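Borrelidin polyketide synthase, type I (Streptomyces parvulus, PDB 6OBT) probably catalyses, through this dehydratase domain, the removal of water from beta-hydroxyacyl intermediates during assembly of the polyketide borrelidin. Local coordinates at residues Leu80-Gly83 and Val84-Val87. Sequence-based numbering, arbitrary orientation.
Sequences LLPG and VVWV
Pro82 O receives the N-H of Val85, with Val85 N 2.9 Å from Pro82 O. One residue on, Trp86 N lies 3.0 Å from Gly83 O in a second i to i+3 bond, which is markedly bent, with an N-H...O angle of 136°. Two successive bonds of this span describe a tight turn, in which the carbonyls of Pro82 and Gly83 are each taken up by the amide three residues further along the chain.

The pyrrolidine of Pro82 meets one branch of Val85, with Pro82 CG 3.6 Å from Val85 CG2; its CB also approaches Val84 CG2. The other Val85 branch, CG1, stands anti to the backbone N (chi1 164°) and turns to Leu81, coming within 3.7 Å of Leu81 CD2. Val85 CG1 thus faces the leucine methyl, while Val85 CG2 lies mainly against the proline ring and also borders CG and CD1 of Leu81.

The same Leu81 CD2 methyl lies over one face of the Trp86 indole, 3.4 Å above the ring plane and displaced toward the rim. Seen from the centroid of the six-membered ring it is 29° off the normal, a CH-pi contact over the face. The nearest ring atom, Trp86 CZ2, is 3.5 Å from Leu81 CD2. The indole also meets the ring of His150, their planes nearly parallel, while Leu105 and Leu107 of strand 101-107 touch it as well.

The turn is buried, and Phe231 and Val235 of helix 228-236 pack on Val84. This is the N-terminal turn of helix 83-97, entered from strand 78-79 through a short loop; the long central helix packed against antiparallel strands is characteristic of the hot-dog fold, which polyketide synthase dehydratases carry in duplicate.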
# COMPACT_ATOMS: atom_id res chain seq x y z
N LEU A 80 21.30 -15.22 2.20
CA LEU A 80 21.10 -13.89 1.64
C LEU A 80 20.14 -13.99 0.47
O LEU A 80 20.22 -14.93 -0.33
CB LEU A 80 22.41 -13.27 1.12
CG LEU A 80 23.61 -12.98 2.01
CD1 LEU A 80 24.43 -11.82 1.40
CD2 LEU A 80 23.22 -12.70 3.43
N LEU A 81 19.23 -13.03 0.39
CA LEU A 81 18.47 -12.86 -0.84
C LEU A 81 19.43 -12.54 -1.97
O LEU A 81 20.32 -11.69 -1.81
CB LEU A 81 17.44 -11.73 -0.65
CG LEU A 81 16.36 -11.73 -1.74
CD1 LEU A 81 15.45 -12.94 -1.58
CD2 LEU A 81 15.54 -10.42 -1.68
N PRO A 82 19.36 -13.23 -3.10
CA PRO A 82 20.30 -12.92 -4.18
C PRO A 82 20.02 -11.51 -4.70
O PRO A 82 18.87 -11.09 -4.82
CB PRO A 82 20.05 -14.01 -5.23
CG PRO A 82 18.78 -14.68 -4.84
CD PRO A 82 18.48 -14.37 -3.40
N GLY A 83 21.10 -10.76 -4.94
CA GLY A 83 20.97 -9.42 -5.48
C GLY A 83 20.16 -9.35 -6.76
O GLY A 83 19.45 -8.37 -7.01
N VAL A 84 20.22 -10.40 -7.58
CA VAL A 84 19.43 -10.38 -8.82
C VAL A 84 17.94 -10.41 -8.53
O VAL A 84 17.14 -10.08 -9.41
CB VAL A 84 19.81 -11.53 -9.77
CG1 VAL A 84 21.24 -11.35 -10.32
CG2 VAL A 84 19.64 -12.87 -9.08
N VAL A 85 17.51 -10.78 -7.31
CA VAL A 85 16.08 -10.67 -7.01
C VAL A 85 15.62 -9.22 -7.15
O VAL A 85 14.53 -8.94 -7.65
CB VAL A 85 15.76 -11.23 -5.60
CG1 VAL A 85 14.37 -10.74 -5.16
CG2 VAL A 85 15.80 -12.75 -5.61
N TRP A 86 16.46 -8.27 -6.71
CA TRP A 86 16.04 -6.88 -6.80
C TRP A 86 15.99 -6.41 -8.24
O TRP A 86 15.19 -5.53 -8.57
CB TRP A 86 16.97 -5.99 -5.98
CG TRP A 86 17.06 -6.39 -4.49
CD1 TRP A 86 18.18 -6.78 -3.83
CD2 TRP A 86 15.99 -6.42 -3.53
NE1 TRP A 86 17.87 -7.06 -2.51
CE2 TRP A 86 16.54 -6.85 -2.31
CE3 TRP A 86 14.62 -6.13 -3.60
CZ2 TRP A 86 15.76 -6.98 -1.14
CZ3 TRP A 86 13.85 -6.27 -2.46
CH2 TRP A 86 14.43 -6.69 -1.24
N VAL A 87 16.82 -6.98 -9.12
CA VAL A 87 16.72 -6.61 -10.53
C VAL A 87 15.45 -7.19 -11.15
O VAL A 87 14.75 -6.51 -11.92
CB VAL A 87 17.98 -7.06 -11.31
CG1 VAL A 87 17.89 -6.54 -12.77
CG2 VAL A 87 19.23 -6.55 -10.64